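PDB 2QY1: pectate lyase II from Xanthomonas campestris pv. campestris, which probably cleaves pectate, the polygalacturonate of plant cell walls, by beta-elimination, as a secreted polysaccharide lyase of family 1. Local coordinates for residues Y168-N173 / H198-N203; N173-A178 / N203-V208; N221-V226 / E247-P252. The protein carries 2 engineered substitutions. All coordinates share one frame; numbering follows the deposited sequence.

Contact 1: residues Y168-N173 / H198-N203; sequences YNYVYN and HNRFEN
Tyr170 and Arg200 run side by side out of neighbouring parallel strands, and the arginine lies flat on the phenol. Both side chains leave with CG opposite the backbone N (chi1 -178° and -169°), and the arginine then stays extended to NE. This carries Arg200 CD over one face of the Tyr170 ring, 3.5 Å from Tyr170 CE1, and brings the guanidinium over the hydroxyl end, with planes only 6° apart and Arg200 CZ 3.6 Å from Tyr170 OH. The ring of Tyr172 approaches the other face of Tyr170 near its rim. In its own plane, the same guanidinium grips Glu202 side-on: NE and NH2 both donate to OE2, each at 3.0 Å, so the rotation of the group is fixed while its flat face remains available to the tyrosine.

At the start of the segments Tyr168 and His198 repeat the side-by-side theme. His198 CB sits over the centre of the tyrosine ring, 3.4 Å from Tyr168 CE1, and Tyr168 OH lies over the imidazole; the rings are nearly parallel but slid apart. The imidazole is tied at NE2 to Thr309. Next to them the amides of Asn169 and Asn199 lie side by side, their planes nearly parallel, and Asn169 is held by Asn134 and Val131 of the preceding coil. On the other face of the strands, Val171 CB meets the edge of Phe201, in the interior.

The main-chain bonds linking 170-172 and 200-202 are those of parallel strands in successive coils of a beta-helix, Val171 N to Arg200 O measuring 2.9 Å. At the corner, one water donates to both Asn173 OD1 and Asn203 OD1. The outer face is thus held by flat stacking and a lateral salt bridge, with the positive charge of Arg200 probably balanced chiefly by Glu202.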
# COMPACT_ATOMS: atom_id res chain seq x y z
N TYR A 168 -6.91 3.29 5.59
CA TYR A 168 -7.99 4.03 4.91
C TYR A 168 -7.68 4.44 3.47
O TYR A 168 -8.15 5.47 3.00
CB TYR A 168 -8.41 5.26 5.73
CG TYR A 168 -8.97 4.94 7.10
CD1 TYR A 168 -10.33 4.70 7.27
CD2 TYR A 168 -8.14 4.89 8.22
CE1 TYR A 168 -10.85 4.41 8.52
CE2 TYR A 168 -8.66 4.59 9.48
CZ TYR A 168 -10.02 4.35 9.62
OH TYR A 168 -10.54 4.06 10.86
N ASN A 169 -6.88 3.63 2.78
CA ASN A 169 -6.62 3.85 1.37
C ASN A 169 -7.66 3.16 0.48
O ASN A 169 -8.27 2.16 0.91
CB ASN A 169 -5.21 3.38 0.99
CG ASN A 169 -4.13 4.20 1.66
OD1 ASN A 169 -4.00 5.40 1.41
ND2 ASN A 169 -3.35 3.57 2.52
N TYR A 170 -7.85 3.68 -0.70
CA TYR A 170 -8.76 3.10 -1.66
C TYR A 170 -7.98 2.78 -2.93
O TYR A 170 -7.52 3.68 -3.63
CB TYR A 170 -9.92 4.07 -1.93
CG TYR A 170 -11.00 3.60 -2.89
CD1 TYR A 170 -11.17 2.25 -3.22
CD2 TYR A 170 -11.89 4.52 -3.44
CE1 TYR A 170 -12.18 1.84 -4.10
CE2 TYR A 170 -12.91 4.13 -4.30
CZ TYR A 170 -13.04 2.79 -4.63
OH TYR A 170 -14.05 2.41 -5.49
N VAL A 171 -7.81 1.49 -3.20
CA VAL A 171 -7.10 1.03 -4.39
C VAL A 171 -8.07 0.25 -5.27
O VAL A 171 -8.62 -0.77 -4.84
CB VAL A 171 -5.87 0.15 -4.05
CG1 VAL A 171 -5.07 -0.18 -5.32
CG2 VAL A 171 -4.96 0.83 -3.02
N TYR A 172 -8.29 0.74 -6.48
CA TYR A 172 -9.21 0.10 -7.42
C TYR A 172 -8.68 0.11 -8.85
O TYR A 172 -7.79 0.89 -9.19
CB TYR A 172 -10.61 0.72 -7.33
CG TYR A 172 -10.73 2.13 -7.87
CD1 TYR A 172 -11.08 2.36 -9.21
CD2 TYR A 172 -10.53 3.23 -7.05
CE1 TYR A 172 -11.20 3.65 -9.71
CE2 TYR A 172 -10.65 4.53 -7.54
CZ TYR A 172 -10.98 4.73 -8.87
OH TYR A 172 -11.10 6.01 -9.36
N ASN A 173 -9.24 -0.77 -9.69
CA ASN A 173 -8.81 -0.92 -11.09
C ASN A 173 -7.29 -1.00 -11.18
O ASN A 173 -6.66 -0.26 -11.94
CB ASN A 173 -9.37 0.21 -11.96
CG ASN A 173 -10.88 0.18 -12.05
OD1 ASN A 173 -11.53 -0.79 -11.65
ND2 ASN A 173 -11.46 1.25 -12.59
N HIS A 198 -8.43 -0.82 7.48
CA HIS A 198 -9.52 -0.00 6.93
C HIS A 198 -9.29 0.43 5.47
O HIS A 198 -9.82 1.46 5.03
CB HIS A 198 -9.82 1.20 7.83
CG HIS A 198 -10.50 0.84 9.11
ND1 HIS A 198 -9.81 0.63 10.29
CD2 HIS A 198 -11.81 0.66 9.40
CE1 HIS A 198 -10.67 0.33 11.25
NE2 HIS A 198 -11.89 0.34 10.74
N ASN A 199 -8.50 -0.35 4.74
CA ASN A 199 -8.30 -0.10 3.31
C ASN A 199 -9.44 -0.71 2.49
O ASN A 199 -10.06 -1.70 2.89
CB ASN A 199 -6.96 -0.66 2.83
CG ASN A 199 -5.77 -0.08 3.59
OD1 ASN A 199 -5.12 -0.77 4.37
ND2 ASN A 199 -5.50 1.19 3.36
N ARG A 200 -9.70 -0.10 1.33
CA ARG A 200 -10.69 -0.60 0.38
C ARG A 200 -9.95 -1.13 -0.85
O ARG A 200 -9.30 -0.36 -1.56
CB ARG A 200 -11.67 0.50 -0.02
CG ARG A 200 -12.87 0.01 -0.80
CD ARG A 200 -13.85 1.14 -1.10
NE ARG A 200 -14.89 0.72 -2.03
CZ ARG A 200 -15.84 1.51 -2.53
NH1 ARG A 200 -15.89 2.79 -2.19
NH2 ARG A 200 -16.73 1.01 -3.37
N PHE A 201 -10.06 -2.43 -1.08
CA PHE A 201 -9.44 -3.09 -2.23
C PHE A 201 -10.53 -3.64 -3.13
O PHE A 201 -11.18 -4.63 -2.80
CB PHE A 201 -8.52 -4.23 -1.77
CG PHE A 201 -7.46 -3.83 -0.79
CD1 PHE A 201 -6.47 -2.90 -1.13
CD2 PHE A 201 -7.42 -4.40 0.48
CE1 PHE A 201 -5.47 -2.54 -0.22
CE2 PHE A 201 -6.43 -4.05 1.40
CZ PHE A 201 -5.45 -3.12 1.05
N GLU A 202 -10.75 -2.99 -4.28
CA GLU A 202 -11.86 -3.37 -5.15
C GLU A 202 -11.49 -3.37 -6.64
O GLU A 202 -10.86 -2.43 -7.13
CB GLU A 202 -13.07 -2.48 -4.90
CG GLU A 202 -14.39 -3.13 -5.30
CD GLU A 202 -15.60 -2.47 -4.67
OE1 GLU A 202 -16.71 -2.70 -5.18
OE2 GLU A 202 -15.45 -1.74 -3.67
N ASN A 203 -11.91 -4.42 -7.34
CA ASN A 203 -11.56 -4.62 -8.75
C ASN A 203 -10.04 -4.57 -8.95
O ASN A 203 -9.51 -3.74 -9.69
CB ASN A 203 -12.28 -3.61 -9.66
CG ASN A 203 -13.80 -3.70 -9.54
OD1 ASN A 203 -14.45 -2.79 -9.03
ND2 ASN A 203 -14.36 -4.82 -10.00
O HOH W 1 -13.71 -0.18 -9.41

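Contact 2: residues N173-A178 / N203-V208; sequences NYQKVA and NVESRV
From Tyr174 and Val204 onward the two backbones advance in parallel but bend, with Ser206 N donating to Gln175 O at 2.9 Å and Val177 N to Ser206 O at 3.0 Å, while Ala178 N reaches Arg207 O over 2.7 Å. Arg207 gives up the largest area here. Its chain is extended, and Lys176 passes across the flat group: Lys176 CD stands over the centre of the guanidinium, 3.4 Å from Arg207 CZ. A bend at the end of the lysine (chi4 59°) turns NZ aside, toward a water that also contacts Ser206 OG. A second water, in the guanidinium plane, accepts from Arg207 NH1 and donates to Lys176 O, so the arginine is tied to the lysine through main chain as well as methylenes.

Both segments round a corner of the right-handed parallel beta-helix of pectate lyases, one coil apart, starting from the asparagines Asn173 and Asn203, whose backbones adopt the left-handed helical conformation. Inside the corner Val177 and Val204 cross at about a right angle, CG2 of the former 3.5 Å from CB of the latter, and Val208 closes in on the same methyl. Outside, Gln175 CG lies against the carboxylate of Glu205, 3.3 Å from Glu205 OE2; the other oxygen, OE1, forms a salt bridge with Lys142. Tyr174 swings its ring away, and its hydroxyl is bonded to Gly153 and Ser115.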
# COMPACT_ATOMS: atom_id res chain seq x y z
N ASN A 173 -9.24 -0.77 -9.69
CA ASN A 173 -8.81 -0.92 -11.09
C ASN A 173 -7.29 -1.00 -11.18
O ASN A 173 -6.66 -0.26 -11.94
CB ASN A 173 -9.37 0.21 -11.96
CG ASN A 173 -10.88 0.18 -12.05
OD1 ASN A 173 -11.53 -0.79 -11.65
ND2 ASN A 173 -11.46 1.25 -12.59
N TYR A 174 -6.71 -1.89 -10.38
CA TYR A 174 -5.27 -1.94 -10.19
C TYR A 174 -4.81 -3.39 -10.18
O TYR A 174 -5.41 -4.22 -9.50
CB TYR A 174 -4.89 -1.25 -8.86
CG TYR A 174 -3.59 -0.52 -8.94
CD1 TYR A 174 -3.54 0.81 -9.34
CD2 TYR A 174 -2.39 -1.16 -8.65
CE1 TYR A 174 -2.34 1.49 -9.44
CE2 TYR A 174 -1.18 -0.50 -8.75
CZ TYR A 174 -1.16 0.83 -9.15
OH TYR A 174 0.04 1.50 -9.24
N GLN A 175 -3.77 -3.72 -10.96
CA GLN A 175 -3.33 -5.11 -11.04
C GLN A 175 -2.58 -5.58 -9.79
O GLN A 175 -2.96 -6.58 -9.17
CB GLN A 175 -2.48 -5.38 -12.29
CG GLN A 175 -2.26 -6.88 -12.53
CD GLN A 175 -1.05 -7.20 -13.40
OE1 GLN A 175 -0.33 -6.31 -13.86
NE2 GLN A 175 -0.82 -8.49 -13.64
N LYS A 176 -1.53 -4.85 -9.43
CA LYS A 176 -0.65 -5.25 -8.33
C LYS A 176 -0.67 -4.23 -7.20
O LYS A 176 0.01 -3.21 -7.26
CB LYS A 176 0.76 -5.51 -8.87
CG LYS A 176 0.84 -6.81 -9.66
CD LYS A 176 2.19 -7.01 -10.33
CE LYS A 176 2.44 -8.50 -10.61
NZ LYS A 176 1.41 -9.12 -11.50
N VAL A 177 -1.45 -4.54 -6.17
CA VAL A 177 -1.84 -3.54 -5.16
C VAL A 177 -0.72 -3.13 -4.21
O VAL A 177 -0.40 -1.94 -4.09
CB VAL A 177 -3.08 -4.00 -4.35
CG1 VAL A 177 -3.44 -2.98 -3.27
CG2 VAL A 177 -4.25 -4.24 -5.28
N ALA A 178 -0.13 -4.10 -3.52
CA ALA A 178 0.78 -3.80 -2.42
C ALA A 178 1.89 -4.84 -2.30
O ALA A 178 1.63 -6.01 -2.00
CB ALA A 178 0.01 -3.68 -1.11
N ASN A 203 -11.91 -4.42 -7.34
CA ASN A 203 -11.56 -4.62 -8.75
C ASN A 203 -10.04 -4.57 -8.95
O ASN A 203 -9.51 -3.74 -9.69
CB ASN A 203 -12.28 -3.61 -9.66
CG ASN A 203 -13.80 -3.70 -9.54
OD1 ASN A 203 -14.45 -2.79 -9.03
ND2 ASN A 203 -14.36 -4.82 -10.00
N VAL A 204 -9.35 -5.46 -8.24
CA VAL A 204 -7.90 -5.58 -8.30
C VAL A 204 -7.54 -7.04 -8.58
O VAL A 204 -8.41 -7.91 -8.51
CB VAL A 204 -7.22 -5.09 -6.99
CG1 VAL A 204 -7.47 -3.59 -6.77
CG2 VAL A 204 -7.69 -5.89 -5.77
N GLU A 205 -6.28 -7.31 -8.91
CA GLU A 205 -5.89 -8.67 -9.29
C GLU A 205 -5.13 -9.44 -8.21
O GLU A 205 -5.55 -10.53 -7.82
CB GLU A 205 -5.13 -8.69 -10.62
CG GLU A 205 -6.01 -8.32 -11.82
CD GLU A 205 -5.44 -8.78 -13.16
OE1 GLU A 205 -6.12 -8.56 -14.18
OE2 GLU A 205 -4.33 -9.36 -13.20
N SER A 206 -4.02 -8.88 -7.73
CA SER A 206 -3.14 -9.59 -6.80
C SER A 206 -2.30 -8.66 -5.93
O SER A 206 -2.34 -7.43 -6.09
CB SER A 206 -2.22 -10.55 -7.56
OG SER A 206 -1.24 -9.83 -8.30
N ARG A 207 -1.53 -9.27 -5.02
CA ARG A 207 -0.67 -8.56 -4.06
C ARG A 207 -1.50 -7.69 -3.12
O ARG A 207 -1.40 -6.47 -3.15
CB ARG A 207 0.37 -7.68 -4.77
CG ARG A 207 1.32 -8.36 -5.73
CD ARG A 207 2.39 -7.35 -6.10
NE ARG A 207 3.36 -7.83 -7.08
CZ ARG A 207 4.27 -7.06 -7.67
NH1 ARG A 207 4.34 -5.76 -7.39
NH2 ARG A 207 5.11 -7.58 -8.56
N VAL A 208 -2.33 -8.33 -2.29
CA VAL A 208 -3.24 -7.56 -1.44
C VAL A 208 -3.13 -7.87 0.07
O VAL A 208 -4.13 -8.18 0.72
CB VAL A 208 -4.72 -7.69 -1.92
CG1 VAL A 208 -5.46 -6.41 -1.65
CG2 VAL A 208 -4.80 -8.01 -3.41
O HOH W 1 -13.71 -0.18 -9.41
O HOH W 2 2.51 -3.85 -5.92
O HOH W 3 -1.35 -10.51 -10.86

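Contact 3: residues N221-V226 / E247-P252; sequences NYFNNV and ENIKNP
Val226 and Ile249 lie alongside each other on the inner face of the coil, and here the apolar packing is tight: CB of Val226 is 3.6 Å from CG1 of Ile249. The isoleucine is stretched out (chi1 176°, chi2 159°), which sends its CD1 past the valine to Phe223, 3.8 Å from CD1 of that ring. The adjoining backbone is well bonded, Lys250 N to Val226 O at 2.9 Å being almost straight.

A second tightly held spot lies at the Tyr222 end, under helix 314-321. Tyr222 OH donates to Glu247 OE2 at 2.6 Å, the carboxylate oxygen lying near the ring plane and using its anti lone pair. With CG wedged between its own N and carbonyl carbon (chi1 62°), the glutamate leans across to the tyrosine, and the same oxygen also meets Lys315 in a salt bridge. The tyrosine and lysine together probably stabilise the carboxylate's negative charge.

The outward-facing corner is polar and less compact. Asn225 and Asn248, both with left-handed helical backbones, set their amides side by side with nearly parallel planes, in keeping with the asparagine columns known from pectate lyase beta-helices. Lys250 touches the other segment at its base alone, its extended chain heading away.

Helix 314-321 covers Tyr222, strand 193-202 flanks 221-226 on the preceding coil, Phe246 stacks on Phe223, and strand 275-276 lies beside Ile249 and Lys250.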
# COMPACT_ATOMS: atom_id res chain seq x y z
N ASN A 221 -10.01 -4.50 6.74
CA ASN A 221 -9.96 -4.18 5.31
C ASN A 221 -11.12 -4.83 4.57
O ASN A 221 -11.59 -5.91 4.94
CB ASN A 221 -8.63 -4.63 4.69
CG ASN A 221 -7.43 -4.04 5.39
OD1 ASN A 221 -7.12 -2.86 5.23
ND2 ASN A 221 -6.73 -4.86 6.16
N TYR A 222 -11.58 -4.17 3.51
CA TYR A 222 -12.67 -4.68 2.69
C TYR A 222 -12.13 -5.09 1.32
O TYR A 222 -11.51 -4.28 0.62
CB TYR A 222 -13.79 -3.63 2.57
CG TYR A 222 -14.86 -3.94 1.53
CD1 TYR A 222 -15.61 -5.12 1.60
CD2 TYR A 222 -15.13 -3.05 0.50
CE1 TYR A 222 -16.58 -5.41 0.65
CE2 TYR A 222 -16.12 -3.32 -0.46
CZ TYR A 222 -16.84 -4.50 -0.37
OH TYR A 222 -17.81 -4.78 -1.31
N PHE A 223 -12.36 -6.35 0.97
CA PHE A 223 -11.93 -6.92 -0.30
C PHE A 223 -13.17 -7.23 -1.14
O PHE A 223 -14.11 -7.86 -0.65
CB PHE A 223 -11.15 -8.23 -0.09
CG PHE A 223 -9.90 -8.08 0.74
CD1 PHE A 223 -8.65 -8.20 0.15
CD2 PHE A 223 -9.98 -7.87 2.12
CE1 PHE A 223 -7.48 -8.08 0.91
CE2 PHE A 223 -8.82 -7.75 2.89
CZ PHE A 223 -7.57 -7.86 2.29
N ASN A 224 -13.16 -6.80 -2.39
CA ASN A 224 -14.24 -7.11 -3.33
C ASN A 224 -13.72 -7.14 -4.75
O ASN A 224 -13.05 -6.21 -5.19
CB ASN A 224 -15.38 -6.09 -3.20
CG ASN A 224 -16.60 -6.47 -4.03
OD1 ASN A 224 -17.19 -5.62 -4.70
ND2 ASN A 224 -16.98 -7.74 -4.00
N ASN A 225 -14.04 -8.21 -5.47
CA ASN A 225 -13.58 -8.42 -6.84
C ASN A 225 -12.05 -8.41 -6.95
O ASN A 225 -11.45 -7.59 -7.66
CB ASN A 225 -14.26 -7.44 -7.81
CG ASN A 225 -15.75 -7.70 -7.95
OD1 ASN A 225 -16.58 -6.80 -7.78
ND2 ASN A 225 -16.11 -8.95 -8.23
N VAL A 226 -11.44 -9.34 -6.22
CA VAL A 226 -10.01 -9.59 -6.26
C VAL A 226 -9.84 -10.91 -7.00
O VAL A 226 -10.24 -11.96 -6.50
CB VAL A 226 -9.40 -9.65 -4.84
CG1 VAL A 226 -7.89 -9.78 -4.90
CG2 VAL A 226 -9.81 -8.43 -4.02
N GLU A 247 -15.27 -10.71 0.08
CA GLU A 247 -16.29 -11.19 -0.86
C GLU A 247 -15.80 -11.08 -2.30
O GLU A 247 -14.95 -10.24 -2.60
CB GLU A 247 -17.63 -10.46 -0.68
CG GLU A 247 -17.60 -8.96 -0.93
CD GLU A 247 -18.97 -8.31 -0.80
OE1 GLU A 247 -19.97 -9.04 -0.65
OE2 GLU A 247 -19.04 -7.06 -0.85
N ASN A 248 -16.34 -11.93 -3.18
CA ASN A 248 -15.94 -11.97 -4.59
C ASN A 248 -14.41 -11.93 -4.74
O ASN A 248 -13.86 -11.03 -5.38
CB ASN A 248 -16.62 -10.84 -5.38
CG ASN A 248 -18.13 -10.86 -5.24
OD1 ASN A 248 -18.74 -9.87 -4.84
ND2 ASN A 248 -18.75 -11.99 -5.57
N ILE A 249 -13.75 -12.90 -4.13
CA ILE A 249 -12.29 -12.92 -4.07
C ILE A 249 -11.75 -14.33 -4.30
O ILE A 249 -12.26 -15.30 -3.73
CB ILE A 249 -11.75 -12.30 -2.73
CG1 ILE A 249 -10.22 -12.41 -2.63
CG2 ILE A 249 -12.43 -12.92 -1.51
CD1 ILE A 249 -9.57 -11.43 -1.65
N LYS A 250 -10.75 -14.43 -5.17
CA LYS A 250 -10.06 -15.70 -5.41
C LYS A 250 -8.80 -15.74 -4.55
O LYS A 250 -8.09 -14.74 -4.44
CB LYS A 250 -9.71 -15.85 -6.89
CG LYS A 250 -9.15 -17.21 -7.26
CD LYS A 250 -8.98 -17.36 -8.76
CE LYS A 250 -8.48 -18.75 -9.11
NZ LYS A 250 -8.62 -19.02 -10.57
N ASN A 251 -8.54 -16.90 -3.95
CA ASN A 251 -7.41 -17.10 -3.03
C ASN A 251 -7.22 -15.93 -2.04
O ASN A 251 -6.18 -15.27 -2.06
CB ASN A 251 -6.11 -17.35 -3.81
CG ASN A 251 -6.26 -18.44 -4.86
OD1 ASN A 251 -6.07 -18.20 -6.05
ND2 ASN A 251 -6.60 -19.64 -4.41
N PRO A 252 -8.24 -15.67 -1.19
CA PRO A 252 -8.19 -14.51 -0.29
C PRO A 252 -7.01 -14.54 0.68
O PRO A 252 -6.42 -13.49 0.97
CB PRO A 252 -9.52 -14.57 0.46
CG PRO A 252 -9.99 -15.98 0.30
CD PRO A 252 -9.50 -16.42 -1.04

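How the contacts relate
Contacts 1 and 2 are consecutive stages of the same pair of coils: they share Asn173 and Asn203, where both chains turn, and their centres are about 9 Å apart. Phe201 of contact 1 packs inward on Val208 of contact 2, Phe201 CG to Val208 CG1 3.4 Å. Contact 3 lies further along the beta-helix, its centre about 11 Å from that of contact 1 and 10 Å from that of contact 2. A probable main-chain bond from Phe201 N to Tyr222 O (2.9 Å) joins contacts 1 and 3, and another from Asn203 N to Asn224 O (3.0 Å) joins contacts 2 and 3. In contact 2 the Lys176 side chain is about 5 Å from a bound phosphate ion, probably from the crystallisation solution, though such ions can mark pockets.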